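PDB 6OUX: threonine phosphate decarboxylase-like enzyme from Sulfurospirillum multivorans, which catalyses the PLP-dependent decarboxylation of L-serine O-phosphate to ethanolamine O-phosphate, a precursor in norcobamide biosynthesis. Local coordinates for residues A[162-176]-A[195-208]. Numbering follows the deposited sequence.
Sequences YCQFIENEQPDTVVL and LLKRLAFVPRIIID
R198 grips E167 side-on: NE gives a nearly straight bond to OE2 (2.9 Å, 177°) and NH2 another to OE1 (2.9 Å). Both oxygens lie near the guanidinium plane but are met from above the carboxylate, the two planes 43° apart. With CG anti to the backbone N (chi1 177°) and the chain extended to NE, R198 reaches from helix 189-198 across to helix 159-169, where CB of C163 lies over one guanidinium face. D160 forms a salt bridge with NH1 of R198, so a leucine here would probably leave both E167 and D160 without their charged mate. Bent at chi3, R204 serves the beginnings of the two strands: NE donates to T173 OG1 (3.0 Å) and NH2 to D172 OD1 (3.1 Å), both at the guanidinium edge. D172 OD2 meets the backbone N of Q122 and K123.

Strands 173-177 and 204-208 pair in parallel, N and O of V174 and of L176 bonding R204 O, I206 N, I206 O and D208 N in turn. From helix 159-169, C163 SG rests on L199 CG (3.9 Å) and I166 CG2 on V202 CG2 (3.7 Å), both in the turn 199-202, while L176 CD1 meets L195 CD2 between sheet and helix. On the other sheet face T173 CG2 touches I206 CD1 (3.6 Å), so the threonine serves both arginine and core.

Strand 173-177, helix 189-198 and strand 204-208 form a right-handed beta-alpha-beta crossover in the large-domain sheet of this aminotransferase fold, helix 159-169 packing alongside on the same side. The salt bridges, between partly exposed residues, lie on the more solvent-accessible side, branched aliphatics fill the interior, and the strands bring the side chain of D208 to about 6 Å from that of N181, which probably binds O-phospho-L-serine.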
loop_
_atom_site.group_PDB
_atom_site.type_symbol
_atom_site.label_atom_id
_atom_site.label_comp_id
_atom_site.label_asym_id
_atom_site.label_seq_id
_atom_site.Cartn_x
_atom_site.Cartn_y
_atom_site.Cartn_z
ATOM N N TYR A 162 -25.344 -4.654 24.994
ATOM C CA TYR A 162 -24.588 -5.116 23.848
ATOM C C TYR A 162 -24.338 -6.627 23.947
ATOM O O TYR A 162 -24.581 -7.337 22.998
ATOM C CB TYR A 162 -23.285 -4.408 23.807
ATOM C CG TYR A 162 -22.430 -4.860 22.658
ATOM C CD1 TYR A 162 -22.715 -4.450 21.350
ATOM C CD2 TYR A 162 -21.377 -5.695 22.871
ATOM C CE1 TYR A 162 -21.921 -4.842 20.301
ATOM C CE2 TYR A 162 -20.577 -6.116 21.824
ATOM C CZ TYR A 162 -20.862 -5.720 20.557
ATOM O OH TYR A 162 -20.074 -6.162 19.532
ATOM N N CYS A 163 -23.872 -7.094 25.101
ATOM C CA CYS A 163 -23.630 -8.506 25.306
ATOM C C CYS A 163 -24.890 -9.354 25.096
ATOM O O CYS A 163 -24.829 -10.398 24.483
ATOM C CB CYS A 163 -23.088 -8.742 26.693
ATOM S SG CYS A 163 -21.364 -8.271 26.800
ATOM N N GLN A 164 -26.022 -8.896 25.619
ATOM C CA GLN A 164 -27.256 -9.618 25.426
ATOM C C GLN A 164 -27.665 -9.686 23.925
ATOM O O GLN A 164 -28.130 -10.706 23.431
ATOM C CB GLN A 164 -28.356 -8.958 26.243
ATOM C CG GLN A 164 -29.634 -9.738 26.202
ATOM C CD GLN A 164 -29.430 -11.161 26.725
ATOM O OE1 GLN A 164 -29.530 -12.143 25.974
ATOM N NE2 GLN A 164 -29.079 -11.273 27.973
ATOM N N PHE A 165 -27.463 -8.574 23.223
ATOM C CA PHE A 165 -27.650 -8.490 21.808
ATOM C C PHE A 165 -26.761 -9.526 21.073
ATOM O O PHE A 165 -27.251 -10.247 20.179
ATOM C CB PHE A 165 -27.334 -7.072 21.322
ATOM C CG PHE A 165 -27.371 -6.923 19.847
ATOM C CD1 PHE A 165 -28.591 -6.918 19.178
ATOM C CD2 PHE A 165 -26.209 -6.821 19.117
ATOM C CE1 PHE A 165 -28.637 -6.813 17.789
ATOM C CE2 PHE A 165 -26.234 -6.697 17.733
ATOM C CZ PHE A 165 -27.451 -6.690 17.068
ATOM N N ILE A 166 -25.474 -9.557 21.427
ATOM C CA ILE A 166 -24.552 -10.538 20.844
ATOM C C ILE A 166 -24.984 -12.010 21.201
ATOM O O ILE A 166 -24.927 -12.917 20.361
ATOM C CB ILE A 166 -23.065 -10.259 21.238
ATOM C CG1 ILE A 166 -22.605 -8.879 20.740
ATOM C CG2 ILE A 166 -22.142 -11.345 20.653
ATOM C CD1 ILE A 166 -22.811 -8.640 19.271
ATOM N N GLU A 167 -25.409 -12.232 22.415
ATOM C CA GLU A 167 -25.895 -13.575 22.793
ATOM C C GLU A 167 -27.113 -13.967 21.949
ATOM O O GLU A 167 -27.162 -15.067 21.379
ATOM C CB GLU A 167 -26.205 -13.612 24.283
ATOM C CG GLU A 167 -24.963 -13.724 25.138
ATOM C CD GLU A 167 -25.214 -13.345 26.590
ATOM O OE1 GLU A 167 -26.332 -12.849 26.896
ATOM O OE2 GLU A 167 -24.278 -13.497 27.424
ATOM N N ASN A 168 -28.071 -13.057 21.819
ATOM C CA ASN A 168 -29.237 -13.301 20.952
ATOM C C ASN A 168 -28.894 -13.566 19.484
ATOM O O ASN A 168 -29.414 -14.486 18.841
ATOM C CB ASN A 168 -30.155 -12.087 21.010
ATOM C CG ASN A 168 -30.764 -11.891 22.372
ATOM O OD1 ASN A 168 -30.621 -12.716 23.273
ATOM N ND2 ASN A 168 -31.456 -10.808 22.525
ATOM N N GLU A 169 -28.001 -12.766 18.925
ATOM C CA GLU A 169 -27.761 -12.850 17.508
ATOM C C GLU A 169 -26.783 -13.924 17.098
ATOM O O GLU A 169 -26.803 -14.351 15.952
ATOM C CB GLU A 169 -27.266 -11.504 16.952
ATOM C CG GLU A 169 -28.272 -10.384 16.915
ATOM C CD GLU A 169 -29.356 -10.534 15.846
ATOM O OE1 GLU A 169 -29.137 -11.166 14.813
ATOM O OE2 GLU A 169 -30.458 -10.036 16.090
ATOM N N GLN A 170 -25.872 -14.309 17.990
ATOM C CA GLN A 170 -24.816 -15.314 17.673
ATOM C C GLN A 170 -24.032 -15.029 16.410
ATOM O O GLN A 170 -23.909 -15.856 15.601
ATOM C CB GLN A 170 -25.423 -16.749 17.636
ATOM C CG GLN A 170 -25.970 -17.189 18.988
ATOM C CD GLN A 170 -24.860 -17.416 20.027
ATOM O OE1 GLN A 170 -23.876 -18.066 19.706
ATOM N NE2 GLN A 170 -25.030 -16.915 21.261
ATOM N N PRO A 171 -23.449 -13.812 16.268
ATOM C CA PRO A 171 -22.568 -13.536 15.170
ATOM C C PRO A 171 -21.281 -14.328 15.327
ATOM O O PRO A 171 -20.865 -14.624 16.426
ATOM C CB PRO A 171 -22.307 -12.031 15.321
ATOM C CG PRO A 171 -22.271 -11.840 16.780
ATOM C CD PRO A 171 -23.313 -12.820 17.344
ATOM N N ASP A 172 -20.624 -14.687 14.235
ATOM C CA ASP A 172 -19.338 -15.277 14.404
ATOM C C ASP A 172 -18.227 -14.214 14.603
ATOM O O ASP A 172 -17.113 -14.554 15.039
ATOM C CB ASP A 172 -18.970 -16.175 13.232
ATOM C CG ASP A 172 -19.005 -15.460 11.907
ATOM O OD1 ASP A 172 -18.051 -14.714 11.583
ATOM O OD2 ASP A 172 -19.996 -15.655 11.153
ATOM N N THR A 173 -18.488 -12.967 14.190
ATOM C CA THR A 173 -17.466 -11.887 14.196
ATOM C C THR A 173 -18.144 -10.619 14.710
ATOM O O THR A 173 -19.305 -10.301 14.344
ATOM C CB THR A 173 -16.923 -11.642 12.789
ATOM O OG1 THR A 173 -16.436 -12.881 12.245
ATOM C CG2 THR A 173 -15.749 -10.575 12.755
ATOM N N VAL A 174 -17.467 -9.939 15.612
ATOM C CA VAL A 174 -17.895 -8.627 16.070
ATOM C C VAL A 174 -16.770 -7.591 15.792
ATOM O O VAL A 174 -15.584 -7.959 15.804
ATOM C CB VAL A 174 -18.161 -8.786 17.571
ATOM C CG1 VAL A 174 -18.035 -7.538 18.352
ATOM C CG2 VAL A 174 -19.490 -9.555 17.791
ATOM N N VAL A 175 -17.164 -6.356 15.458
ATOM C CA VAL A 175 -16.206 -5.183 15.342
ATOM C C VAL A 175 -16.531 -4.106 16.381
ATOM O O VAL A 175 -17.649 -3.633 16.427
ATOM C CB VAL A 175 -16.233 -4.548 13.978
ATOM C CG1 VAL A 175 -15.177 -3.415 13.847
ATOM C CG2 VAL A 175 -16.035 -5.583 12.896
ATOM N N LEU A 176 -15.564 -3.806 17.271
ATOM C CA LEU A 176 -15.678 -2.744 18.236
ATOM C C LEU A 176 -14.565 -1.720 17.892
ATOM O O LEU A 176 -13.432 -2.062 17.502
ATOM C CB LEU A 176 -15.520 -3.235 19.669
ATOM C CG LEU A 176 -16.494 -4.324 20.180
ATOM C CD1 LEU A 176 -16.158 -4.821 21.568
ATOM C CD2 LEU A 176 -17.914 -3.781 20.192
ATOM N N LEU A 195 -16.969 -7.290 29.441
ATOM C CA LEU A 195 -17.550 -7.605 28.123
ATOM C C LEU A 195 -16.896 -8.824 27.512
ATOM O O LEU A 195 -17.596 -9.784 27.099
ATOM C CB LEU A 195 -17.476 -6.387 27.198
ATOM C CG LEU A 195 -17.973 -6.514 25.740
ATOM C CD1 LEU A 195 -18.378 -5.149 25.196
ATOM C CD2 LEU A 195 -16.955 -7.187 24.790
ATOM N N LEU A 196 -15.544 -8.818 27.472
ATOM C CA LEU A 196 -14.811 -9.917 26.791
ATOM C C LEU A 196 -14.906 -11.266 27.517
ATOM O O LEU A 196 -14.948 -12.322 26.895
ATOM C CB LEU A 196 -13.306 -9.586 26.597
ATOM C CG LEU A 196 -13.037 -8.424 25.645
ATOM C CD1 LEU A 196 -11.573 -8.071 25.674
ATOM C CD2 LEU A 196 -13.501 -8.757 24.237
ATOM N N LYS A 197 -14.960 -11.237 28.816
ATOM C CA LYS A 197 -15.228 -12.477 29.526
ATOM C C LYS A 197 -16.581 -13.113 29.104
ATOM O O LYS A 197 -16.646 -14.320 28.814
ATOM C CB LYS A 197 -15.213 -12.243 31.020
ATOM C CG LYS A 197 -13.821 -11.990 31.532
ATOM C CD LYS A 197 -13.848 -11.671 33.026
ATOM C CE LYS A 197 -12.588 -12.194 33.720
ATOM N NZ LYS A 197 -11.328 -11.818 32.989
ATOM N N ARG A 198 -17.612 -12.291 29.091
ATOM C CA ARG A 198 -18.975 -12.718 28.707
ATOM C C ARG A 198 -19.084 -13.145 27.255
ATOM O O ARG A 198 -19.943 -13.997 26.911
ATOM C CB ARG A 198 -19.958 -11.593 29.012
ATOM C CG ARG A 198 -21.398 -11.817 28.633
ATOM C CD ARG A 198 -22.348 -10.887 29.389
ATOM N NE ARG A 198 -23.721 -11.131 28.981
ATOM C CZ ARG A 198 -24.772 -10.369 29.301
ATOM N NH1 ARG A 198 -24.642 -9.271 30.063
ATOM N NH2 ARG A 198 -25.950 -10.685 28.796
ATOM N N LEU A 199 -18.281 -12.540 26.377
ATOM C CA LEU A 199 -18.316 -12.887 24.946
ATOM C C LEU A 199 -17.257 -13.852 24.482
ATOM O O LEU A 199 -16.922 -13.907 23.300
ATOM C CB LEU A 199 -18.305 -11.617 24.114
ATOM C CG LEU A 199 -19.510 -10.707 24.416
ATOM C CD1 LEU A 199 -19.473 -9.511 23.475
ATOM C CD2 LEU A 199 -20.870 -11.407 24.246
ATOM N N ALA A 200 -16.749 -14.650 25.409
ATOM C CA ALA A 200 -15.771 -15.703 25.126
ATOM C C ALA A 200 -16.179 -16.695 24.072
ATOM O O ALA A 200 -15.289 -17.301 23.457
ATOM C CB ALA A 200 -15.366 -16.459 26.405
ATOM N N PHE A 201 -17.487 -16.847 23.867
ATOM C CA PHE A 201 -18.024 -17.776 22.868
ATOM C C PHE A 201 -17.923 -17.284 21.448
ATOM O O PHE A 201 -17.974 -18.067 20.509
ATOM C CB PHE A 201 -19.517 -18.095 23.145
ATOM C CG PHE A 201 -20.446 -16.894 23.024
ATOM C CD1 PHE A 201 -21.021 -16.561 21.807
ATOM C CD2 PHE A 201 -20.740 -16.106 24.139
ATOM C CE1 PHE A 201 -21.906 -15.492 21.733
ATOM C CE2 PHE A 201 -21.578 -15.025 24.050
ATOM C CZ PHE A 201 -22.176 -14.710 22.835
ATOM N N VAL A 202 -17.769 -15.982 21.257
ATOM C CA VAL A 202 -17.673 -15.456 19.899
ATOM C C VAL A 202 -16.298 -15.855 19.265
ATOM O O VAL A 202 -15.242 -15.660 19.885
ATOM C CB VAL A 202 -17.856 -13.878 19.908
ATOM C CG1 VAL A 202 -17.710 -13.319 18.515
ATOM C CG2 VAL A 202 -19.174 -13.488 20.562
ATOM N N PRO A 203 -16.290 -16.332 17.998
ATOM C CA PRO A 203 -15.065 -16.689 17.352
ATOM C C PRO A 203 -14.017 -15.533 17.205
ATOM O O PRO A 203 -12.818 -15.708 17.470
ATOM C CB PRO A 203 -15.552 -17.184 16.006
ATOM C CG PRO A 203 -16.882 -17.823 16.318
ATOM C CD PRO A 203 -17.450 -16.791 17.214
ATOM N N ARG A 204 -14.478 -14.349 16.828
ATOM C CA ARG A 204 -13.582 -13.230 16.510
ATOM C C ARG A 204 -14.156 -11.960 17.060
ATOM O O ARG A 204 -15.262 -11.576 16.662
ATOM C CB ARG A 204 -13.411 -13.089 14.964
ATOM C CG ARG A 204 -12.523 -14.172 14.312
ATOM C CD ARG A 204 -12.709 -14.163 12.814
ATOM N NE ARG A 204 -14.012 -14.690 12.511
ATOM C CZ ARG A 204 -14.285 -16.006 12.474
ATOM N NH1 ARG A 204 -13.342 -16.920 12.700
ATOM N NH2 ARG A 204 -15.515 -16.426 12.218
ATOM N N ILE A 205 -13.405 -11.305 17.959
ATOM C CA ILE A 205 -13.774 -10.020 18.469
ATOM C C ILE A 205 -12.642 -9.082 18.051
ATOM O O ILE A 205 -11.524 -9.161 18.611
ATOM C CB ILE A 205 -13.956 -10.013 20.015
ATOM C CG1 ILE A 205 -15.093 -10.988 20.400
ATOM C CG2 ILE A 205 -14.200 -8.570 20.442
ATOM C CD1 ILE A 205 -15.351 -11.081 21.869
ATOM N N ILE A 206 -12.948 -8.267 17.044
ATOM C CA ILE A 206 -12.022 -7.348 16.422
ATOM C C ILE A 206 -12.151 -6.033 17.103
ATOM O O ILE A 206 -13.261 -5.489 17.207
ATOM C CB ILE A 206 -12.335 -7.123 14.934
ATOM C CG1 ILE A 206 -12.068 -8.422 14.162
ATOM C CG2 ILE A 206 -11.497 -5.968 14.412
ATOM C CD1 ILE A 206 -12.777 -8.480 12.839
ATOM N N ILE A 207 -11.042 -5.533 17.631
ATOM C CA ILE A 207 -11.068 -4.261 18.357
ATOM C C ILE A 207 -10.111 -3.323 17.667
ATOM O O ILE A 207 -8.873 -3.532 17.703
ATOM C CB ILE A 207 -10.635 -4.420 19.843
ATOM C CG1 ILE A 207 -11.475 -5.485 20.546
ATOM C CG2 ILE A 207 -10.752 -3.082 20.529
ATOM C CD1 ILE A 207 -11.090 -5.856 21.977
ATOM N N ASP A 208 -10.668 -2.274 17.083
ATOM C CA ASP A 208 -9.909 -1.172 16.479
ATOM C C ASP A 208 -9.584 -0.111 17.546
ATOM O O ASP A 208 -10.463 0.695 17.960
ATOM C CB ASP A 208 -10.643 -0.585 15.280
ATOM C CG ASP A 208 -9.875 0.532 14.602
ATOM O OD1 ASP A 208 -8.755 0.919 14.998
ATOM O OD2 ASP A 208 -10.446 1.047 13.626
HETATM O O HOH W 1 -22.398 -15.035 27.663
#